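Lysozyme (Penaeus vannamei, PDB 6UKC) probably hydrolyses the beta-1,4 linkages of bacterial peptidoglycan and of chitodextrins, as a C-type lysozyme of glycosyl hydrolase family 22 with an antimicrobial role. Local coordinates at residues K5-C10 against F40-I45; F58-K63 against L91-T96. All blocks are in the same frame, centred on the assembly; numbering follows the deposited sequence.

Interaction 1. Residues K5-C10 against F40-I45; sequences KVFGKC and FNTAAI
With chi1 at 65°, Thr42 holds OG1 between its own backbone N and carbonyl carbon, turned to the carbonyl of Lys5, while CG2 lies anti to the carbonyl carbon and meets the ring of Phe7. In Phe40, CG is anti to the carbonyl carbon (chi1 -46°), which brings the ring to CA and CB of Lys9 at the start of helix 9-20. The two segments run antiparallel and form a single beta bridge, Val6 with Asn41, in this C-type lysozyme fold; it joins the N-terminal strand-like arm to the loop between helix 24-38 and strand 45-47. Two donors of one residue grip Lys5 O: Thr42 N approaches nearly along the C=O axis at 2.8 Å, and Thr42 OG1 sits on a lone pair in the carbonyl plane, 2.7 Å from the same Lys5 O. On the other side of the bridge Phe7 N donates to Phe40 O over 2.8 Å, and Val6 CA adds a CA-H...O contact to that oxygen. A threonine suits position 42 because its two branches divide the work, the hydroxyl bonding and Thr42 CG2 packing 3.6 Å from Phe7 CE2. Asn41 OD1 accepts from Ala43 N in an Asx turn that overlaps the type I turn from Asn41 to Ala44; Val6 CG2 rests against this amide oxygen. Phe40 is buried, with Ala34 and Glu35 of helix 24-38 also against it. Lys9 offers it aliphatic atoms while its extended chain carries NZ away to Glu132 and to Tyr129 O of helix 126-134. Gly8 is the N-cap of helix 9-20, and the chain turns into the helix over the Phe40 ring: Lys9 CA makes a CH-pi contact with one face, 4.0 Å from the centroid, and Lys9 CB comes within 3.5 Å of Phe40 CZ.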
ATOM      1  N   LYS A   5      -1.504   9.681 -11.580  1.00 30.11           N
ATOM      2  CA  LYS A   5      -1.953   8.347 -12.042  1.00 25.97           C
ATOM      3  C   LYS A   5      -3.022   7.805 -11.095  1.00 24.92           C
ATOM      4  O   LYS A   5      -2.787   7.795  -9.849  1.00 24.87           O
ATOM      5  CB  LYS A   5      -0.770   7.385 -12.068  1.00 27.57           C
ATOM      6  CG  LYS A   5      -1.053   6.008 -12.637  1.00 29.09           C
ATOM      7  CD  LYS A   5      -1.813   6.021 -13.934  1.00 29.86           C
ATOM      8  CE  LYS A   5      -1.799   4.664 -14.615  1.00 33.46           C
ATOM      9  NZ  LYS A   5      -2.759   4.587 -15.749  1.00 34.18           N
ATOM     10  N   VAL A   6      -4.140   7.366 -11.672  1.00 22.72           N
ATOM     11  CA  VAL A   6      -5.212   6.590 -10.989  1.00 20.61           C
ATOM     12  C   VAL A   6      -5.365   5.269 -11.741  1.00 19.97           C
ATOM     13  O   VAL A   6      -5.861   5.253 -12.862  1.00 18.69           O
ATOM     14  CB  VAL A   6      -6.558   7.344 -10.931  1.00 21.54           C
ATOM     15  CG1 VAL A   6      -7.582   6.564 -10.111  1.00 20.08           C
ATOM     16  CG2 VAL A   6      -6.404   8.770 -10.407  1.00 21.19           C
ATOM     17  N   PHE A   7      -4.976   4.168 -11.122  1.00 20.12           N
ATOM     18  CA  PHE A   7      -5.048   2.842 -11.783  1.00 18.74           C
ATOM     19  C   PHE A   7      -6.502   2.329 -11.810  1.00 18.49           C
ATOM     20  O   PHE A   7      -7.288   2.543 -10.843  1.00 19.02           O
ATOM     21  CB  PHE A   7      -4.138   1.856 -11.054  1.00 18.42           C
ATOM     22  CG  PHE A   7      -2.654   2.099 -11.208  1.00 18.69           C
ATOM     23  CD1 PHE A   7      -1.967   1.582 -12.289  1.00 18.96           C
ATOM     24  CD2 PHE A   7      -1.936   2.829 -10.265  1.00 18.86           C
ATOM     25  CE1 PHE A   7      -0.606   1.796 -12.432  1.00 18.82           C
ATOM     26  CE2 PHE A   7      -0.571   3.019 -10.396  1.00 18.88           C
ATOM     27  CZ  PHE A   7       0.092   2.486 -11.472  1.00 18.26           C
ATOM     28  N   GLY A   8      -6.860   1.609 -12.865  1.00 18.18           N
ATOM     29  CA  GLY A   8      -7.916   0.577 -12.760  1.00 18.89           C
ATOM     30  C   GLY A   8      -7.451  -0.574 -11.869  1.00 18.59           C
ATOM     31  O   GLY A   8      -6.254  -0.844 -11.822  1.00 16.89           O
ATOM     32  N   LYS A   9      -8.369  -1.240 -11.174  1.00 19.79           N
ATOM     33  CA  LYS A   9      -8.066  -2.369 -10.251  1.00 19.32           C
ATOM     34  C   LYS A   9      -7.283  -3.477 -10.989  1.00 18.38           C
ATOM     35  O   LYS A   9      -6.222  -3.891 -10.509  1.00 17.10           O
ATOM     36  CB  LYS A   9      -9.386  -2.873  -9.660  1.00 18.70           C
ATOM     37  CG  LYS A   9      -9.307  -4.168  -8.874  1.00 18.99           C
ATOM     38  CD  LYS A   9     -10.676  -4.664  -8.466  1.00 19.15           C
ATOM     39  CE  LYS A   9     -10.665  -6.094  -7.967  1.00 19.32           C
ATOM     40  NZ  LYS A   9     -11.995  -6.482  -7.439  1.00 20.19           N
ATOM     41  N   CYS A  10      -7.812  -3.976 -12.100  1.00 18.97           N
ATOM     42  CA  CYS A  10      -7.180  -5.037 -12.930  1.00 18.42           C
ATOM     43  C   CYS A  10      -5.892  -4.493 -13.553  1.00 18.22           C
ATOM     44  O   CYS A  10      -4.915  -5.250 -13.612  1.00 20.22           O
ATOM     45  CB  CYS A  10      -8.152  -5.560 -13.979  1.00 17.74           C
ATOM     46  SG  CYS A  10      -9.639  -6.249 -13.212  1.00 19.51           S
ATOM     47  N   PHE A  40      -6.841   3.496  -5.677  1.00 19.07           N
ATOM     48  CA  PHE A  40      -5.695   3.282  -6.608  1.00 18.14           C
ATOM     49  C   PHE A  40      -5.210   4.611  -7.207  1.00 18.40           C
ATOM     50  O   PHE A  40      -4.684   4.601  -8.364  1.00 17.11           O
ATOM     51  CB  PHE A  40      -6.083   2.355  -7.762  1.00 16.59           C
ATOM     52  CG  PHE A  40      -6.827   1.110  -7.381  1.00 16.30           C
ATOM     53  CD1 PHE A  40      -6.144  -0.026  -6.954  1.00 16.77           C
ATOM     54  CD2 PHE A  40      -8.208   1.066  -7.468  1.00 16.14           C
ATOM     55  CE1 PHE A  40      -6.831  -1.197  -6.662  1.00 16.08           C
ATOM     56  CE2 PHE A  40      -8.893  -0.104  -7.178  1.00 15.27           C
ATOM     57  CZ  PHE A  40      -8.209  -1.225  -6.771  1.00 15.91           C
ATOM     58  N   ASN A  41      -5.360   5.695  -6.444  1.00 20.46           N
ATOM     59  CA  ASN A  41      -4.923   7.058  -6.844  1.00 22.45           C
ATOM     60  C   ASN A  41      -3.546   7.337  -6.230  1.00 21.34           C
ATOM     61  O   ASN A  41      -3.449   7.531  -4.981  1.00 21.81           O
ATOM     62  CB  ASN A  41      -5.990   8.090  -6.474  1.00 25.57           C
ATOM     63  CG  ASN A  41      -5.522   9.525  -6.630  1.00 27.84           C
ATOM     64  OD1 ASN A  41      -4.654   9.838  -7.455  1.00 26.04           O
ATOM     65  ND2 ASN A  41      -6.104  10.395  -5.822  1.00 27.70           N
ATOM     66  N   THR A  42      -2.525   7.388  -7.084  1.00 21.32           N
ATOM     67  CA  THR A  42      -1.103   7.549  -6.683  1.00 22.95           C
ATOM     68  C   THR A  42      -0.844   8.909  -6.009  1.00 23.31           C
ATOM     69  O   THR A  42       0.205   9.033  -5.370  1.00 22.24           O
ATOM     70  CB  THR A  42      -0.161   7.396  -7.883  1.00 23.49           C
ATOM     71  OG1 THR A  42      -0.377   8.460  -8.817  1.00 21.32           O
ATOM     72  CG2 THR A  42      -0.322   6.053  -8.559  1.00 23.63           C
ATOM     73  N   ALA A  43      -1.725   9.901  -6.188  1.00 24.15           N
ATOM     74  CA  ALA A  43      -1.581  11.262  -5.623  1.00 23.98           C
ATOM     75  C   ALA A  43      -2.514  11.467  -4.423  1.00 24.07           C
ATOM     76  O   ALA A  43      -2.498  12.582  -3.889  1.00 25.50           O
ATOM     77  CB  ALA A  43      -1.811  12.303  -6.696  1.00 24.80           C
ATOM     78  N   ALA A  44      -3.239  10.437  -3.972  1.00 24.27           N
ATOM     79  CA  ALA A  44      -4.030  10.465  -2.716  1.00 24.80           C
ATOM     80  C   ALA A  44      -3.145  10.914  -1.543  1.00 24.89           C
ATOM     81  O   ALA A  44      -2.000  10.431  -1.440  1.00 24.98           O
ATOM     82  CB  ALA A  44      -4.642   9.110  -2.461  1.00 25.50           C
ATOM     83  N   ILE A  45      -3.640  11.850  -0.729  1.00 24.56           N
ATOM     84  CA  ILE A  45      -2.905  12.459   0.417  1.00 25.96           C
ATOM     85  C   ILE A  45      -3.910  12.897   1.480  1.00 26.98           C
ATOM     86  O   ILE A  45      -4.936  13.484   1.107  1.00 28.43           O
ATOM     87  CB  ILE A  45      -2.015  13.633  -0.048  1.00 27.47           C
ATOM     88  CG1 ILE A  45      -1.008  14.017   1.040  1.00 27.08           C
ATOM     89  CG2 ILE A  45      -2.837  14.838  -0.525  1.00 26.59           C
ATOM     90  CD1 ILE A  45      -0.078  15.149   0.650  1.00 27.18           C
TER

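Interaction 2. Residues F58-K63 against L91-T96; sequences FQINNK and LRCAET
A buried, wholly apolar contact joins strand 60-61 of the small antiparallel sheet, and the residues leading into it, to helix 88-105, at the junction of the beta and alpha parts of the lysozyme fold. Phe58 and Ile60 point their side chains at the helix, and no hydrogen bond crosses between the two segments. The Phe58 ring meets the helix obliquely: CD2 lies 3.7 Å from Ala94 CB, and CE2 comes 4.1 Å from Leu91 CA. Alanine suits position 94 because its short side chain lets the aromatic ring come near the helix backbone. Trp30 and Ala34 of helix 24-38 and Phe12 of helix 9-20 also pack on Phe58, so this ring lies among helices 9-20, 24-38 and 88-105, while the backbone oxygen of Phe58 accepts a hydrogen bond from Trp114 NE1. A G1 beta bulge, with Gln59 and Ile60 set opposite the single residue Tyr55, leads into strand 60-61. Beyond it, the branched side chain of Ile60 meets Cys93, whose sulfur stands anti to the backbone N (chi1 -178°) and is bonded to Cys75. The disulfide thus ties helix 88-105 to the loop region that precedes it, and its apolar sulfur packs readily against aliphatic carbon. Both Ile60 branches reach that sulfur: CG2 and CD1 each lie 4.2 Å from Cys93 SG.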
ATOM      1  N   PHE A  58      -0.871   3.715  -1.107  1.00 17.17           N
ATOM      2  CA  PHE A  58      -0.841   2.866   0.125  1.00 17.20           C
ATOM      3  C   PHE A  58      -0.943   3.740   1.382  1.00 18.28           C
ATOM      4  O   PHE A  58      -0.817   3.182   2.505  1.00 18.57           O
ATOM      5  CB  PHE A  58       0.395   1.956   0.162  1.00 16.19           C
ATOM      6  CG  PHE A  58       0.458   0.915  -0.933  1.00 15.11           C
ATOM      7  CD1 PHE A  58      -0.614   0.073  -1.185  1.00 15.64           C
ATOM      8  CD2 PHE A  58       1.613   0.706  -1.653  1.00 15.80           C
ATOM      9  CE1 PHE A  58      -0.554  -0.911  -2.153  1.00 15.31           C
ATOM     10  CE2 PHE A  58       1.680  -0.284  -2.629  1.00 16.15           C
ATOM     11  CZ  PHE A  58       0.591  -1.084  -2.888  1.00 15.51           C
ATOM     12  N   GLN A  59      -1.176   5.052   1.205  1.00 17.72           N
ATOM     13  CA  GLN A  59      -1.476   6.006   2.300  1.00 16.83           C
ATOM     14  C   GLN A  59      -0.509   5.731   3.451  1.00 16.57           C
ATOM     15  O   GLN A  59      -0.958   5.479   4.565  1.00 16.41           O
ATOM     16  CB  GLN A  59      -2.955   5.873   2.670  1.00 17.31           C
ATOM     17  CG  GLN A  59      -3.869   6.472   1.610  1.00 16.83           C
ATOM     18  CD  GLN A  59      -3.676   7.962   1.633  1.00 17.78           C
ATOM     19  OE1 GLN A  59      -4.058   8.614   2.610  1.00 17.36           O
ATOM     20  NE2 GLN A  59      -3.047   8.492   0.584  1.00 16.70           N
ATOM     21  N   ILE A  60       0.787   5.777   3.158  1.00 16.45           N
ATOM     22  CA  ILE A  60       1.880   5.537   4.133  1.00 17.31           C
ATOM     23  C   ILE A  60       2.129   6.835   4.902  1.00 18.55           C
ATOM     24  O   ILE A  60       2.226   7.919   4.242  1.00 18.24           O
ATOM     25  CB  ILE A  60       3.139   5.047   3.399  1.00 18.11           C
ATOM     26  CG1 ILE A  60       2.921   3.663   2.783  1.00 18.05           C
ATOM     27  CG2 ILE A  60       4.325   5.074   4.346  1.00 18.82           C
ATOM     28  CD1 ILE A  60       3.777   3.367   1.603  1.00 18.42           C
ATOM     29  N   ASN A  61       2.275   6.701   6.225  1.00 18.39           N
ATOM     30  CA  ASN A  61       2.222   7.797   7.228  1.00 18.81           C
ATOM     31  C   ASN A  61       3.642   8.315   7.477  1.00 19.00           C
ATOM     32  O   ASN A  61       4.521   7.458   7.748  1.00 18.66           O
ATOM     33  CB  ASN A  61       1.575   7.318   8.535  1.00 18.48           C
ATOM     34  CG  ASN A  61       1.296   8.464   9.488  1.00 19.29           C
ATOM     35  OD1 ASN A  61       2.072   8.701  10.415  1.00 21.58           O
ATOM     36  ND2 ASN A  61       0.229   9.212   9.239  1.00 18.87           N
ATOM     37  N   ASN A  62       3.857   9.642   7.430  1.00 20.49           N
ATOM     38  CA  ASN A  62       5.203  10.282   7.613  1.00 23.05           C
ATOM     39  C   ASN A  62       5.694  10.234   9.080  1.00 26.49           C
ATOM     40  O   ASN A  62       6.883  10.582   9.317  1.00 31.76           O
ATOM     41  CB  ASN A  62       5.256  11.723   7.086  1.00 22.91           C
ATOM     42  CG  ASN A  62       4.241  12.653   7.715  1.00 22.32           C
ATOM     43  OD1 ASN A  62       3.341  12.206   8.420  1.00 21.27           O
ATOM     44  ND2 ASN A  62       4.394  13.950   7.484  1.00 22.22           N
ATOM     45  N   LYS A  63       4.870   9.805  10.045  1.00 29.24           N
ATOM     46  CA  LYS A  63       5.308   9.712  11.467  1.00 28.95           C
ATOM     47  C   LYS A  63       6.401   8.643  11.616  1.00 27.23           C
ATOM     48  O   LYS A  63       7.265   8.868  12.489  1.00 24.96           O
ATOM     49  CB  LYS A  63       4.164   9.447  12.456  1.00 31.04           C
ATOM     50  CG  LYS A  63       4.632   9.299  13.905  1.00 34.76           C
ATOM     51  CD  LYS A  63       3.680   9.793  14.990  1.00 37.01           C
ATOM     52  CE  LYS A  63       3.747  11.298  15.165  1.00 42.25           C
ATOM     53  NZ  LYS A  63       3.510  11.737  16.569  1.00 43.66           N
ATOM     54  N   LEU A  91       5.721   0.532  -3.291  1.00 14.80           N
ATOM     55  CA  LEU A  91       5.699  -0.934  -3.094  1.00 15.70           C
ATOM     56  C   LEU A  91       6.871  -1.317  -2.178  1.00 17.41           C
ATOM     57  O   LEU A  91       6.620  -2.000  -1.131  1.00 16.45           O
ATOM     58  CB  LEU A  91       5.748  -1.592  -4.472  1.00 15.80           C
ATOM     59  CG  LEU A  91       5.757  -3.122  -4.501  1.00 15.60           C
ATOM     60  CD1 LEU A  91       4.576  -3.718  -3.731  1.00 15.40           C
ATOM     61  CD2 LEU A  91       5.759  -3.608  -5.934  1.00 14.88           C
ATOM     62  N   ARG A  92       8.092  -0.860  -2.510  1.00 18.13           N
ATOM     63  CA  ARG A  92       9.286  -1.199  -1.700  1.00 18.82           C
ATOM     64  C   ARG A  92       8.972  -0.860  -0.231  1.00 18.83           C
ATOM     65  O   ARG A  92       9.186  -1.732   0.652  1.00 17.50           O
ATOM     66  CB  ARG A  92      10.529  -0.505  -2.253  1.00 20.95           C
ATOM     67  CG  ARG A  92      11.834  -0.959  -1.612  1.00 23.03           C
ATOM     68  CD  ARG A  92      13.045  -0.325  -2.294  1.00 24.61           C
ATOM     69  NE  ARG A  92      13.199  -0.891  -3.631  1.00 26.82           N
ATOM     70  CZ  ARG A  92      13.343  -0.195  -4.765  1.00 27.96           C
ATOM     71  NH1 ARG A  92      13.432   1.124  -4.749  1.00 29.87           N
ATOM     72  NH2 ARG A  92      13.456  -0.827  -5.919  1.00 27.09           N
ATOM     73  N   CYS A  93       8.390   0.319   0.024  1.00 18.04           N
ATOM     74  CA  CYS A  93       8.146   0.798   1.408  1.00 18.30           C
ATOM     75  C   CYS A  93       6.979   0.024   2.055  1.00 18.81           C
ATOM     76  O   CYS A  93       7.061  -0.315   3.294  1.00 18.70           O
ATOM     77  CB  CYS A  93       7.918   2.300   1.436  1.00 18.71           C
ATOM     78  SG  CYS A  93       7.665   2.944   3.107  1.00 19.04           S
ATOM     79  N   ALA A  94       5.933  -0.290   1.288  1.00 18.27           N
ATOM     80  CA  ALA A  94       4.807  -1.115   1.801  1.00 17.80           C
ATOM     81  C   ALA A  94       5.361  -2.492   2.213  1.00 17.61           C
ATOM     82  O   ALA A  94       5.028  -2.972   3.306  1.00 15.88           O
ATOM     83  CB  ALA A  94       3.671  -1.202   0.792  1.00 17.54           C
ATOM     84  N   GLU A  95       6.246  -3.095   1.423  1.00 17.71           N
ATOM     85  CA  GLU A  95       6.805  -4.427   1.788  1.00 17.63           C
ATOM     86  C   GLU A  95       7.617  -4.334   3.081  1.00 18.43           C
ATOM     87  O   GLU A  95       7.651  -5.341   3.817  1.00 17.51           O
ATOM     88  CB  GLU A  95       7.683  -4.960   0.665  1.00 18.45           C
ATOM     89  CG  GLU A  95       6.854  -5.368  -0.534  1.00 20.85           C
ATOM     90  CD  GLU A  95       7.652  -5.878  -1.717  1.00 21.49           C
ATOM     91  OE1 GLU A  95       7.099  -6.650  -2.505  1.00 21.86           O
ATOM     92  OE2 GLU A  95       8.813  -5.479  -1.841  1.00 25.47           O
ATOM     93  N   THR A  96       8.315  -3.216   3.307  1.00 18.04           N
ATOM     94  CA  THR A  96       9.033  -2.942   4.584  1.00 18.75           C
ATOM     95  C   THR A  96       8.031  -2.776   5.739  1.00 18.11           C
ATOM     96  O   THR A  96       8.321  -3.281   6.866  1.00 16.89           O
ATOM     97  CB  THR A  96       9.903  -1.687   4.468  1.00 19.32           C
ATOM     98  OG1 THR A  96      10.850  -2.005   3.459  1.00 19.04           O
ATOM     99  CG2 THR A  96      10.607  -1.304   5.755  1.00 20.75           C
TER

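Both segments of interaction 1 precede both of interaction 2 along the chain, and the centres of the two contacts are about 15 Å apart. The first lies near the surface, where the N-terminal arm meets the loop that leads into strand 45-47; the second lies deeper, where strand 60-61 meets helix 88-105. The three-stranded antiparallel sheet connects them, since 45-47 and 60-61 are its outer strands, and they touch directly where Ala44 O lies 3.0 Å from Gln59 NE2. Helix 24-38 backs both contacts, with Ala34 touching Phe40 and Phe58. One contact joins the chain's start to the approach to the sheet; the other joins the sheet's far edge to helix 88-105.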